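Local structure of putative GntR-family transcriptional regulator (Bordetella bronchiseptica RB50, 3CNV) at residues R126-V131 with R147-T152; I50-S55 with V62-W67; R37-R42 with W67-H72; L29-E34 with E45-I50. The protein probably regulates transcription in response to a small effector molecule bound by its UTRA domain, as other GntR-family regulators of this type do. All blocks are in the same frame, centred on the assembly; numbering follows the deposited sequence.

Interaction 1 (R126-V131 with R147-T152); sequences RPLLQV and RGLYLT
Val131 and Tyr150 meet in a CH-pi contact: the valine methyl CG2 lies over one face of the phenol ring, 4.1 Å from the ring centroid and 26° off its normal. CG1 holds the position anti to the valine backbone N (chi1 -177°), which leaves CG2 as the branch turned to the ring. Gly148, paired with Val131, adds no side chain to this face, and its C atom meets the ring edge in plane. Farther along the same face, Leu129 CB sits 4.1 Å from Tyr150 CB and also touches Thr152 CG2.

The reverse face is built differently. Gln130 and Leu149 run side by side in the same direction, with Gln130 OE1 3.6 Å from Leu149 CD2. Gln130 crosses Arg147, their amide and guanidinium planes 53° apart, so they do not stack; their polar ends turn to Asp132 and Asp65 respectively. Beyond the last bridge, Leu151 CD1 covers one face of the Arg126 guanidinium, 3.6 Å from Arg126 NH1. Four backbone bonds set this register, the straightest from Gly148 N to Val131 O (2.8 Å).

The two strands form the hairpin 127-137 and 141-150, lying between strand 102-111, bonded through Leu128 and Gln130, and strand 59-69, bonded through Arg147 and Leu149. Leu129 additionally packs on Leu129 of the second subunit.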
loop_
_atom_site.group_PDB
_atom_site.type_symbol
_atom_site.label_atom_id
_atom_site.label_comp_id
_atom_site.label_asym_id
_atom_site.label_seq_id
_atom_site.Cartn_x
_atom_site.Cartn_y
_atom_site.Cartn_z
ATOM N N ARG C 126 7.066 6.974 28.617
ATOM C CA ARG C 126 7.804 7.178 27.329
ATOM C C ARG C 126 6.889 6.948 26.129
ATOM O O ARG C 126 6.127 5.953 26.092
ATOM C CB ARG C 126 8.986 6.221 27.246
ATOM C CG ARG C 126 9.703 6.114 25.959
ATOM C CD ARG C 126 10.450 7.364 25.606
ATOM N NE ARG C 126 11.815 7.197 25.995
ATOM C CZ ARG C 126 12.835 7.129 25.165
ATOM N NH1 ARG C 126 12.693 7.315 23.870
ATOM N NH2 ARG C 126 14.014 6.937 25.662
ATOM N N PRO C 127 6.892 7.885 25.162
ATOM C CA PRO C 127 5.981 7.598 24.030
ATOM C C PRO C 127 6.477 6.428 23.157
ATOM O O PRO C 127 7.701 6.312 22.846
ATOM C CB PRO C 127 6.018 8.882 23.230
ATOM C CG PRO C 127 6.393 9.915 24.147
ATOM C CD PRO C 127 7.356 9.287 25.154
ATOM N N LEU C 128 5.519 5.552 22.848
ATOM C CA LEU C 128 5.735 4.356 22.014
ATOM C C LEU C 128 4.691 4.385 20.898
ATOM O O LEU C 128 3.579 4.977 21.046
ATOM C CB LEU C 128 5.555 3.047 22.812
ATOM C CG LEU C 128 6.355 2.876 24.084
ATOM C CD1 LEU C 128 5.952 1.530 24.835
ATOM C CD2 LEU C 128 7.880 2.905 23.769
ATOM N N LEU C 129 5.075 3.799 19.790
ATOM C CA LEU C 129 4.197 3.583 18.612
ATOM C C LEU C 129 3.512 2.225 18.799
ATOM O O LEU C 129 4.152 1.191 18.958
ATOM C CB LEU C 129 4.940 3.619 17.316
ATOM C CG LEU C 129 4.132 3.353 16.031
ATOM C CD1 LEU C 129 3.098 4.461 15.777
ATOM C CD2 LEU C 129 4.997 3.122 14.839
ATOM N N GLN C 130 2.197 2.276 18.921
ATOM C CA GLN C 130 1.410 1.047 19.028
ATOM C C GLN C 130 0.840 0.714 17.653
ATOM O O GLN C 130 0.203 1.535 16.982
ATOM C CB GLN C 130 0.340 1.140 20.111
ATOM C CG GLN C 130 -0.622 -0.059 20.180
ATOM C CD GLN C 130 -1.568 0.011 21.392
ATOM O OE1 GLN C 130 -1.130 0.010 22.529
ATOM N NE2 GLN C 130 -2.837 0.152 21.137
ATOM N N VAL C 131 1.147 -0.493 17.218
ATOM C CA VAL C 131 0.694 -1.053 15.938
ATOM C C VAL C 131 -0.204 -2.270 16.269
ATOM O O VAL C 131 0.251 -3.341 16.668
ATOM C CB VAL C 131 1.862 -1.479 14.995
ATOM C CG1 VAL C 131 1.301 -2.002 13.623
ATOM C CG2 VAL C 131 2.914 -0.291 14.755
ATOM N N ARG C 147 -0.347 -7.121 18.601
ATOM C CA ARG C 147 -0.141 -5.817 19.072
ATOM C C ARG C 147 1.317 -5.574 19.379
ATOM O O ARG C 147 1.939 -6.247 20.233
ATOM C CB ARG C 147 -0.911 -5.518 20.333
ATOM C CG ARG C 147 -0.550 -4.091 20.793
ATOM C CD ARG C 147 -1.199 -3.694 22.131
ATOM N NE ARG C 147 -1.433 -4.834 23.013
ATOM C CZ ARG C 147 -0.551 -5.344 23.885
ATOM N NH1 ARG C 147 0.668 -4.847 23.998
ATOM N NH2 ARG C 147 -0.910 -6.375 24.647
ATOM N N GLY C 148 1.867 -4.618 18.629
ATOM C CA GLY C 148 3.233 -4.264 18.778
ATOM C C GLY C 148 3.397 -2.912 19.466
ATOM O O GLY C 148 2.650 -1.970 19.254
ATOM N N LEU C 149 4.417 -2.832 20.271
ATOM C CA LEU C 149 4.782 -1.570 20.878
ATOM C C LEU C 149 6.228 -1.352 20.528
ATOM O O LEU C 149 7.086 -2.140 20.913
ATOM C CB LEU C 149 4.542 -1.576 22.412
ATOM C CG LEU C 149 3.097 -1.527 22.931
ATOM C CD1 LEU C 149 3.153 -2.083 24.378
ATOM C CD2 LEU C 149 2.466 -0.075 22.880
ATOM N N TYR C 150 6.456 -0.234 19.849
ATOM C CA TYR C 150 7.709 0.097 19.230
ATOM C C TYR C 150 8.278 1.327 19.872
ATOM O O TYR C 150 7.625 2.360 20.040
ATOM C CB TYR C 150 7.532 0.423 17.738
ATOM C CG TYR C 150 7.039 -0.690 16.836
ATOM C CD1 TYR C 150 5.938 -1.470 17.158
ATOM C CD2 TYR C 150 7.634 -0.908 15.622
ATOM C CE1 TYR C 150 5.453 -2.459 16.266
ATOM C CE2 TYR C 150 7.166 -1.914 14.718
ATOM C CZ TYR C 150 6.082 -2.692 15.072
ATOM O OH TYR C 150 5.648 -3.630 14.180
ATOM N N LEU C 151 9.546 1.209 20.207
ATOM C CA LEU C 151 10.330 2.368 20.676
ATOM C C LEU C 151 10.986 2.953 19.408
ATOM O O LEU C 151 11.810 2.333 18.778
ATOM C CB LEU C 151 11.398 1.938 21.658
ATOM C CG LEU C 151 12.343 3.030 22.119
ATOM C CD1 LEU C 151 11.488 4.031 22.973
ATOM C CD2 LEU C 151 13.504 2.405 22.876
ATOM N N THR C 152 10.528 4.129 19.020
ATOM C CA THR C 152 10.894 4.749 17.750
ATOM C C THR C 152 11.941 5.834 17.909
ATOM O O THR C 152 11.901 6.846 17.237
ATOM C CB THR C 152 9.638 5.295 17.008
ATOM O OG1 THR C 152 8.959 6.232 17.829
ATOM C CG2 THR C 152 8.724 4.224 16.711
HETATM O O HOH W 1 9.075 6.075 20.718
#

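Interaction 2 (I50-S55 with V62-W67); sequences IRRQLS and VIDDLW
Arg51 presents its guanidinium edge to the carboxylate of Asp65 and one guanidinium face to Ile63 CG2. The two flat groups lie nearly coplanar, 26° apart, in a side-on, two-pronged salt bridge: Arg51 NE reaches Asp65 OD1 at 2.7 Å, almost straight at 174°, while Arg51 NH2 reaches Asp65 OD2 at 3.0 Å. Both oxygens use their syn lone pairs. OD2 also accepts a salt bridge from Arg147, so two arginines hold this buried carboxylate and probably stabilise its ionised form.

Arg52 and Asp64 repeat the pairing on the reverse face with a different geometry. Here the planes are 49° apart, and Asp64 OD2 alone takes both donors on its anti side, Arg52 NE at 2.8 Å and Arg52 NH2 at 3.1 Å. Leu54 CD2, from the same strand, lies against one face of the Arg52 guanidinium. With CG between the backbone N and the carbonyl carbon and a further bend at chi2, these torsions lay Arg52 alongside Asp64, and its NH1 goes on to Ser21 OG.

Six backbone bonds join Ile50, Arg52 and Leu54 to Leu66, Asp64 and Val62. This is the antiparallel hairpin 46-56 and 59-69 of the UTRA sheet. Arg52 NH2 also binds a citrate, probably from the crystallisation liquor, which is consistent with an anion-accepting pocket on this face of the ligand-binding domain.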
loop_
_atom_site.group_PDB
_atom_site.type_symbol
_atom_site.label_atom_id
_atom_site.label_comp_id
_atom_site.label_asym_id
_atom_site.label_seq_id
_atom_site.Cartn_x
_atom_site.Cartn_y
_atom_site.Cartn_z
ATOM N N ILE C 50 1.631 -15.510 22.355
ATOM C CA ILE C 50 3.053 -15.317 22.493
ATOM C C ILE C 50 3.344 -13.841 22.739
ATOM O O ILE C 50 2.736 -12.940 22.135
ATOM C CB ILE C 50 3.745 -15.714 21.149
ATOM C CG1 ILE C 50 3.346 -17.156 20.729
ATOM C CG2 ILE C 50 5.266 -15.460 21.198
ATOM C CD1 ILE C 50 3.744 -17.492 19.274
ATOM N N ARG C 51 4.235 -13.607 23.675
ATOM C CA ARG C 51 4.941 -12.331 23.791
ATOM C C ARG C 51 6.386 -12.461 23.354
ATOM O O ARG C 51 7.114 -13.392 23.771
ATOM C CB ARG C 51 4.857 -11.791 25.211
ATOM C CG ARG C 51 5.544 -10.427 25.280
ATOM C CD ARG C 51 5.369 -9.757 26.555
ATOM N NE ARG C 51 4.043 -9.181 26.634
ATOM C CZ ARG C 51 3.679 -8.380 27.616
ATOM N NH1 ARG C 51 4.574 -8.085 28.582
ATOM N NH2 ARG C 51 2.446 -7.874 27.617
ATOM N N ARG C 52 6.821 -11.552 22.494
ATOM C CA ARG C 52 8.259 -11.544 22.140
ATOM C C ARG C 52 8.866 -10.166 22.088
ATOM O O ARG C 52 8.185 -9.178 21.893
ATOM C CB ARG C 52 8.520 -12.300 20.838
ATOM C CG ARG C 52 7.946 -11.784 19.695
ATOM C CD ARG C 52 8.896 -10.802 19.009
ATOM N NE ARG C 52 8.255 -10.477 17.773
ATOM C CZ ARG C 52 8.375 -11.163 16.648
ATOM N NH1 ARG C 52 9.236 -12.159 16.569
ATOM N NH2 ARG C 52 7.682 -10.780 15.584
ATOM N N GLN C 53 10.178 -10.147 22.220
ATOM C CA GLN C 53 10.944 -8.912 22.081
ATOM C C GLN C 53 11.789 -8.977 20.802
ATOM O O GLN C 53 12.570 -9.903 20.582
ATOM C CB GLN C 53 11.827 -8.756 23.364
ATOM C CG GLN C 53 12.731 -7.495 23.495
ATOM C CD GLN C 53 13.784 -7.670 24.555
ATOM O OE1 GLN C 53 14.721 -8.409 24.383
ATOM N NE2 GLN C 53 13.644 -6.954 25.658
ATOM N N LEU C 54 11.662 -7.960 19.980
ATOM C CA LEU C 54 12.649 -7.673 18.942
ATOM C C LEU C 54 13.645 -6.653 19.402
ATOM O O LEU C 54 13.316 -5.618 20.021
ATOM C CB LEU C 54 11.966 -7.147 17.655
ATOM C CG LEU C 54 11.041 -8.129 16.974
ATOM C CD1 LEU C 54 10.438 -7.372 15.747
ATOM C CD2 LEU C 54 11.670 -9.535 16.554
ATOM N N SER C 55 14.870 -6.943 19.061
ATOM C CA SER C 55 16.003 -6.078 19.299
ATOM C C SER C 55 16.730 -5.815 17.989
ATOM O O SER C 55 16.814 -6.693 17.132
ATOM C CB SER C 55 16.988 -6.719 20.285
ATOM O OG SER C 55 16.418 -6.807 21.573
ATOM N N VAL C 62 11.020 -3.534 20.012
ATOM C CA VAL C 62 9.605 -3.952 19.920
ATOM C C VAL C 62 9.237 -4.978 20.975
ATOM O O VAL C 62 9.970 -5.931 21.221
ATOM C CB VAL C 62 9.274 -4.512 18.445
ATOM C CG1 VAL C 62 7.808 -4.762 18.248
ATOM C CG2 VAL C 62 9.776 -3.548 17.363
ATOM N N ILE C 63 8.059 -4.794 21.557
ATOM C CA ILE C 63 7.393 -5.843 22.301
ATOM C C ILE C 63 6.089 -6.173 21.571
ATOM O O ILE C 63 5.220 -5.305 21.340
ATOM C CB ILE C 63 7.116 -5.523 23.817
ATOM C CG1 ILE C 63 8.372 -5.113 24.544
ATOM C CG2 ILE C 63 6.381 -6.718 24.535
ATOM C CD1 ILE C 63 9.376 -6.243 24.860
ATOM N N ASP C 64 6.042 -7.405 21.080
ATOM C CA ASP C 64 4.881 -7.926 20.336
ATOM C C ASP C 64 4.119 -8.920 21.210
ATOM O O ASP C 64 4.715 -9.806 21.827
ATOM C CB ASP C 64 5.280 -8.697 19.097
ATOM C CG ASP C 64 5.662 -7.854 17.917
ATOM O OD1 ASP C 64 5.035 -6.771 17.727
ATOM O OD2 ASP C 64 6.573 -8.339 17.115
ATOM N N ASP C 65 2.811 -8.761 21.257
ATOM C CA ASP C 65 1.886 -9.764 21.811
ATOM C C ASP C 65 1.108 -10.285 20.612
ATOM O O ASP C 65 0.542 -9.501 19.871
ATOM C CB ASP C 65 0.890 -9.216 22.846
ATOM C CG ASP C 65 1.516 -8.969 24.203
ATOM O OD1 ASP C 65 2.388 -9.747 24.590
ATOM O OD2 ASP C 65 1.120 -8.009 24.895
ATOM N N LEU C 66 0.995 -11.596 20.504
ATOM C CA LEU C 66 0.318 -12.271 19.363
ATOM C C LEU C 66 -0.723 -13.212 19.931
ATOM O O LEU C 66 -0.535 -13.821 20.970
ATOM C CB LEU C 66 1.335 -13.165 18.577
ATOM C CG LEU C 66 2.485 -12.732 17.726
ATOM C CD1 LEU C 66 3.670 -12.166 18.543
ATOM C CD2 LEU C 66 2.815 -13.971 16.915
ATOM N N TRP C 67 -1.793 -13.384 19.184
ATOM C CA TRP C 67 -2.836 -14.330 19.534
ATOM C C TRP C 67 -3.165 -15.080 18.222
ATOM O O TRP C 67 -3.463 -14.475 17.195
ATOM C CB TRP C 67 -4.110 -13.610 20.000
ATOM C CG TRP C 67 -4.038 -12.905 21.324
ATOM C CD1 TRP C 67 -4.406 -13.397 22.535
ATOM C CD2 TRP C 67 -3.554 -11.586 21.559
ATOM N NE1 TRP C 67 -4.194 -12.462 23.505
ATOM C CE2 TRP C 67 -3.646 -11.343 22.929
ATOM C CE3 TRP C 67 -3.062 -10.586 20.736
ATOM C CZ2 TRP C 67 -3.274 -10.114 23.497
ATOM C CZ3 TRP C 67 -2.680 -9.394 21.289
ATOM C CH2 TRP C 67 -2.765 -9.158 22.663
#

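Interaction 3 (R37-R42 with W67-H72); sequences RALELR and WLPGTH
Leu39, at the C-terminal end of helix 33-38, points its CB toward segment 67-72 and makes most of the contact through a single methyl. Its CG stands anti to the carbonyl carbon (chi1 -73°), and CD1 comes to rest against the backbone of the facing strand, 3.7 Å from Trp67 O. The same CD1 lies 4.1 Å from Pro69 CD and, more loosely, 4.4 Å from Trp67 CB; the indole itself leads away from the contact.

Glu40 follows with a positive phi of 52°, which reverses the chain at the end of the helix. The turn brings the next residue, Leu41, back to the strand. Leu41 meets Pro69 at about a right angle, with its CD2 4.2 Å from Pro69 CB, so the proline is touched at CD by one leucine and at CB by the other. Arg42 then carries its charge to Glu45 in a salt bridge. The contact is van der Waals packing and modest, with 178 Å² buried, and both leucines also touch Val47 of the adjoining strand.

Positive phi at Glu40 together with two bonds back into the last helical turn defines a Schellman motif. Here that helix terminus packs the short helix 33-38 onto the end of the antiparallel sheet, at strand 59-69.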
loop_
_atom_site.group_PDB
_atom_site.type_symbol
_atom_site.label_atom_id
_atom_site.label_comp_id
_atom_site.label_asym_id
_atom_site.label_seq_id
_atom_site.Cartn_x
_atom_site.Cartn_y
_atom_site.Cartn_z
ATOM N N ARG C 37 -13.425 -12.013 18.459
ATOM C CA ARG C 37 -14.146 -11.309 17.377
ATOM C C ARG C 37 -13.186 -10.965 16.223
ATOM O O ARG C 37 -13.530 -11.129 15.037
ATOM C CB ARG C 37 -14.937 -10.093 17.882
ATOM C CG ARG C 37 -14.319 -8.752 17.615
ATOM C CD ARG C 37 -15.277 -7.635 18.030
ATOM N NE ARG C 37 -14.757 -6.301 17.737
ATOM C CZ ARG C 37 -15.251 -5.509 16.790
ATOM N NH1 ARG C 37 -16.291 -5.912 16.063
ATOM N NH2 ARG C 37 -14.718 -4.310 16.583
ATOM N N ALA C 38 -11.977 -10.579 16.551
ATOM C CA ALA C 38 -10.984 -10.234 15.519
ATOM C C ALA C 38 -10.633 -11.460 14.656
ATOM O O ALA C 38 -10.415 -11.354 13.460
ATOM C CB ALA C 38 -9.704 -9.614 16.168
ATOM N N LEU C 39 -10.621 -12.618 15.306
ATOM C CA LEU C 39 -10.213 -13.924 14.718
ATOM C C LEU C 39 -11.416 -14.725 14.228
ATOM O O LEU C 39 -11.286 -15.800 13.639
ATOM C CB LEU C 39 -9.333 -14.708 15.723
ATOM C CG LEU C 39 -7.892 -14.223 15.967
ATOM C CD1 LEU C 39 -7.087 -15.018 17.133
ATOM C CD2 LEU C 39 -7.033 -14.170 14.657
ATOM N N GLU C 40 -12.579 -14.120 14.367
ATOM C CA GLU C 40 -13.850 -14.730 13.968
ATOM C C GLU C 40 -13.982 -16.110 14.591
ATOM O O GLU C 40 -14.298 -17.096 13.931
ATOM C CB GLU C 40 -13.999 -14.752 12.434
ATOM C CG GLU C 40 -14.045 -13.298 11.859
ATOM C CD GLU C 40 -13.877 -13.195 10.348
ATOM O OE1 GLU C 40 -14.131 -14.186 9.639
ATOM O OE2 GLU C 40 -13.460 -12.113 9.867
ATOM N N LEU C 41 -13.690 -16.182 15.890
ATOM C CA LEU C 41 -13.856 -17.418 16.660
ATOM C C LEU C 41 -15.184 -17.456 17.428
ATOM O O LEU C 41 -15.794 -16.435 17.695
ATOM C CB LEU C 41 -12.730 -17.613 17.652
ATOM C CG LEU C 41 -11.308 -17.365 17.118
ATOM C CD1 LEU C 41 -10.261 -17.620 18.213
ATOM C CD2 LEU C 41 -11.109 -18.261 15.998
ATOM N N ARG C 42 -15.575 -18.670 17.805
ATOM C CA ARG C 42 -16.682 -18.872 18.728
ATOM C C ARG C 42 -16.213 -18.448 20.077
ATOM O O ARG C 42 -15.086 -18.570 20.396
ATOM C CB ARG C 42 -17.170 -20.344 18.803
ATOM C CG ARG C 42 -17.578 -20.942 17.462
ATOM C CD ARG C 42 -17.861 -22.465 17.526
ATOM N NE ARG C 42 -17.146 -23.155 16.443
ATOM C CZ ARG C 42 -15.879 -23.581 16.541
ATOM N NH1 ARG C 42 -15.240 -23.457 17.677
ATOM N NH2 ARG C 42 -15.267 -24.184 15.530
ATOM N N TRP C 67 -1.793 -13.384 19.184
ATOM C CA TRP C 67 -2.836 -14.330 19.534
ATOM C C TRP C 67 -3.165 -15.080 18.222
ATOM O O TRP C 67 -3.463 -14.475 17.195
ATOM C CB TRP C 67 -4.110 -13.610 20.000
ATOM C CG TRP C 67 -4.038 -12.905 21.324
ATOM C CD1 TRP C 67 -4.406 -13.397 22.535
ATOM C CD2 TRP C 67 -3.554 -11.586 21.559
ATOM N NE1 TRP C 67 -4.194 -12.462 23.505
ATOM C CE2 TRP C 67 -3.646 -11.343 22.929
ATOM C CE3 TRP C 67 -3.062 -10.586 20.736
ATOM C CZ2 TRP C 67 -3.274 -10.114 23.497
ATOM C CZ3 TRP C 67 -2.680 -9.394 21.289
ATOM C CH2 TRP C 67 -2.765 -9.158 22.663
ATOM N N LEU C 68 -3.131 -16.376 18.300
ATOM C CA LEU C 68 -3.381 -17.281 17.192
ATOM C C LEU C 68 -4.459 -18.322 17.521
ATOM O O LEU C 68 -4.498 -18.843 18.604
ATOM C CB LEU C 68 -2.087 -17.980 16.854
ATOM C CG LEU C 68 -0.851 -17.091 16.609
ATOM C CD1 LEU C 68 0.427 -17.885 16.824
ATOM C CD2 LEU C 68 -0.934 -16.581 15.158
ATOM N N PRO C 69 -5.328 -18.638 16.547
ATOM C CA PRO C 69 -6.408 -19.622 16.825
ATOM C C PRO C 69 -5.823 -21.020 17.218
ATOM O O PRO C 69 -4.982 -21.578 16.522
ATOM C CB PRO C 69 -7.185 -19.661 15.529
ATOM C CG PRO C 69 -6.254 -19.046 14.467
ATOM C CD PRO C 69 -5.319 -18.159 15.152
ATOM N N GLY C 70 -6.220 -21.519 18.378
ATOM C CA GLY C 70 -5.621 -22.746 18.944
ATOM C C GLY C 70 -5.714 -23.856 17.910
ATOM O O GLY C 70 -4.791 -24.629 17.727
ATOM N N THR C 71 -6.822 -23.839 17.192
ATOM C CA THR C 71 -7.186 -24.861 16.219
ATOM C C THR C 71 -6.069 -25.084 15.226
ATOM O O THR C 71 -5.564 -26.182 15.102
ATOM C CB THR C 71 -8.510 -24.499 15.452
ATOM O OG1 THR C 71 -8.398 -23.222 14.756
ATOM C CG2 THR C 71 -9.711 -24.473 16.419
ATOM N N HIS C 72 -5.586 -24.022 14.614
ATOM C CA HIS C 72 -4.612 -24.173 13.520
ATOM C C HIS C 72 -3.173 -24.248 14.024
ATOM O O HIS C 72 -2.241 -24.497 13.260
ATOM C CB HIS C 72 -4.760 -23.038 12.516
ATOM C CG HIS C 72 -6.149 -22.895 11.985
ATOM N ND1 HIS C 72 -6.927 -21.779 12.219
ATOM C CD2 HIS C 72 -6.915 -23.745 11.253
ATOM C CE1 HIS C 72 -8.103 -21.938 11.632
ATOM N NE2 HIS C 72 -8.124 -23.123 11.043
#

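Interaction 4 (L29-E34 with E45-I50); sequences LRAPAE and ETVVTI
Leu29 O receives one of the two shortest bonds of this contact, from Val47 N at 2.8 Å. The N-H is nearly straight (173°) and arrives close to the direction of the C=O bond. Thr46 CA adds a CA-H...O contact to the same oxygen at 3.3 Å. The return bond runs from Leu29 N to Val47 O at 2.9 Å, making Leu29 and Val47 a hydrogen-bonded antiparallel pair. Two residues on, Ala31 N bonds to Glu45 O at 2.8 Å, although Ala31 has already left the strand.

Side chains close over one face. Leu29 has CG between its backbone N and carbonyl carbon (chi1 44°), a placement that bends the two methyls over the neighbouring strand: CD1 lies 3.7 Å from Val47 CG2, and CD2 lies 3.8 Å from Thr49 CG2. The hydroxyl of Thr49 turns instead to Leu66 O. Val47 uses its other branch for Ala31, with CG1 3.9 Å from Ala31 CB. At Arg30 and Thr46, the next pair, the side chains diverge.

The arrangement is the end of an antiparallel strand pair. The backbone ladder between strand 20-30, outermost in the sheet within this chain, and strand 46-56 runs on one bond past the strand end, to Ala31, after which Pro32 takes the N-cap position of helix 33-38.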
loop_
_atom_site.group_PDB
_atom_site.type_symbol
_atom_site.label_atom_id
_atom_site.label_comp_id
_atom_site.label_asym_id
_atom_site.label_seq_id
_atom_site.Cartn_x
_atom_site.Cartn_y
_atom_site.Cartn_z
ATOM N N LEU C 29 -4.740 -19.931 26.115
ATOM C CA LEU C 29 -5.820 -19.424 26.916
ATOM C C LEU C 29 -7.126 -19.235 26.178
ATOM O O LEU C 29 -7.211 -19.328 24.958
ATOM C CB LEU C 29 -5.436 -18.126 27.598
ATOM C CG LEU C 29 -4.696 -17.078 26.779
ATOM C CD1 LEU C 29 -5.614 -16.115 26.034
ATOM C CD2 LEU C 29 -3.741 -16.321 27.782
ATOM N N ARG C 30 -8.162 -18.976 26.961
ATOM C CA ARG C 30 -9.497 -18.669 26.408
ATOM C C ARG C 30 -9.384 -17.294 25.771
ATOM O O ARG C 30 -8.921 -16.359 26.412
ATOM C CB ARG C 30 -10.555 -18.671 27.506
ATOM C CG ARG C 30 -11.989 -18.360 27.030
ATOM C CD ARG C 30 -12.966 -18.385 28.177
ATOM N NE ARG C 30 -14.311 -18.001 27.776
ATOM C CZ ARG C 30 -15.359 -18.809 27.760
ATOM N NH1 ARG C 30 -15.238 -20.062 28.159
ATOM N NH2 ARG C 30 -16.553 -18.350 27.390
ATOM N N ALA C 31 -9.793 -17.174 24.511
ATOM C CA ALA C 31 -9.772 -15.892 23.823
ATOM C C ALA C 31 -10.540 -14.823 24.641
ATOM O O ALA C 31 -11.715 -15.031 24.898
ATOM C CB ALA C 31 -10.402 -16.042 22.363
ATOM N N PRO C 32 -9.904 -13.663 24.989
ATOM C CA PRO C 32 -10.697 -12.505 25.376
ATOM C C PRO C 32 -11.663 -12.219 24.231
ATOM O O PRO C 32 -11.382 -12.551 23.088
ATOM C CB PRO C 32 -9.653 -11.385 25.529
ATOM C CG PRO C 32 -8.354 -12.089 25.785
ATOM C CD PRO C 32 -8.456 -13.334 24.941
ATOM N N ALA C 33 -12.798 -11.612 24.537
ATOM C CA ALA C 33 -13.884 -11.489 23.571
ATOM C C ALA C 33 -13.489 -10.658 22.346
ATOM O O ALA C 33 -13.906 -10.922 21.235
ATOM C CB ALA C 33 -15.133 -10.877 24.276
ATOM N N GLU C 34 -12.655 -9.663 22.575
ATOM C CA GLU C 34 -12.136 -8.768 21.507
ATOM C C GLU C 34 -11.267 -9.541 20.518
ATOM O O GLU C 34 -11.351 -9.360 19.298
ATOM C CB GLU C 34 -11.314 -7.613 22.115
ATOM C CG GLU C 34 -10.082 -8.112 22.939
ATOM C CD GLU C 34 -9.993 -7.461 24.349
ATOM O OE1 GLU C 34 -10.864 -6.607 24.675
ATOM O OE2 GLU C 34 -9.043 -7.796 25.119
ATOM N N GLU C 45 -13.360 -20.098 22.523
ATOM C CA GLU C 45 -12.273 -20.747 21.793
ATOM C C GLU C 45 -10.927 -20.405 22.394
ATOM O O GLU C 45 -10.695 -19.291 22.852
ATOM C CB GLU C 45 -12.268 -20.445 20.279
ATOM C CG GLU C 45 -13.343 -21.164 19.513
ATOM C CD GLU C 45 -12.995 -21.269 18.017
ATOM O OE1 GLU C 45 -11.810 -21.533 17.700
ATOM O OE2 GLU C 45 -13.879 -21.075 17.173
ATOM N N THR C 46 -10.084 -21.421 22.402
ATOM C CA THR C 46 -8.705 -21.328 22.847
ATOM C C THR C 46 -7.831 -20.709 21.766
ATOM O O THR C 46 -7.995 -20.985 20.588
ATOM C CB THR C 46 -8.190 -22.739 23.282
ATOM O OG1 THR C 46 -8.922 -23.153 24.476
ATOM C CG2 THR C 46 -6.746 -22.729 23.511
ATOM N N VAL C 47 -6.939 -19.834 22.227
ATOM C CA VAL C 47 -5.903 -19.187 21.426
ATOM C C VAL C 47 -4.520 -19.418 22.057
ATOM O O VAL C 47 -4.368 -19.563 23.236
ATOM C CB VAL C 47 -6.129 -17.648 21.189
ATOM C CG1 VAL C 47 -7.446 -17.409 20.307
ATOM C CG2 VAL C 47 -6.174 -16.897 22.502
ATOM N N VAL C 48 -3.530 -19.519 21.209
ATOM C CA VAL C 48 -2.146 -19.492 21.671
ATOM C C VAL C 48 -1.749 -18.036 21.698
ATOM O O VAL C 48 -2.037 -17.265 20.755
ATOM C CB VAL C 48 -1.196 -20.184 20.695
ATOM C CG1 VAL C 48 0.315 -20.132 21.246
ATOM C CG2 VAL C 48 -1.649 -21.568 20.442
ATOM N N THR C 49 -1.099 -17.653 22.775
ATOM C CA THR C 49 -0.534 -16.338 22.830
ATOM C C THR C 49 0.951 -16.377 23.098
ATOM O O THR C 49 1.458 -17.139 23.906
ATOM C CB THR C 49 -1.277 -15.425 23.874
ATOM O OG1 THR C 49 -0.988 -14.033 23.579
ATOM C CG2 THR C 49 -0.863 -15.802 25.338
ATOM N N ILE C 50 1.631 -15.510 22.355
ATOM C CA ILE C 50 3.053 -15.317 22.493
ATOM C C ILE C 50 3.344 -13.841 22.739
ATOM O O ILE C 50 2.736 -12.940 22.135
ATOM C CB ILE C 50 3.745 -15.714 21.149
ATOM C CG1 ILE C 50 3.346 -17.156 20.729
ATOM C CG2 ILE C 50 5.266 -15.460 21.198
ATOM C CD1 ILE C 50 3.744 -17.492 19.274
#

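All four contacts reach one six-stranded antiparallel sheet of the UTRA domain, ordered 20-30, 46-56, 59-69, 141-150, 127-137, 102-111. Interaction 4 joins the first two strands, interaction 2 the second and third, and interaction 1 the fourth and fifth. Interaction 3 lays the end of helix 33-38 on strand 59-69; its segments alternate along the chain with those of interaction 4, and their centres are about 7 Å apart. Ile50 links interactions 2 and 4, and Trp67 links 2 and 3. Interaction 1 comes last in sequence, its centre about 24 Å from that of interaction 3, yet it touches interaction 2: Leu149 N probably bonds to Ile63 O, continuing the sheet between the hairpins, and the Arg147-Asp65 salt bridge reinforces the junction.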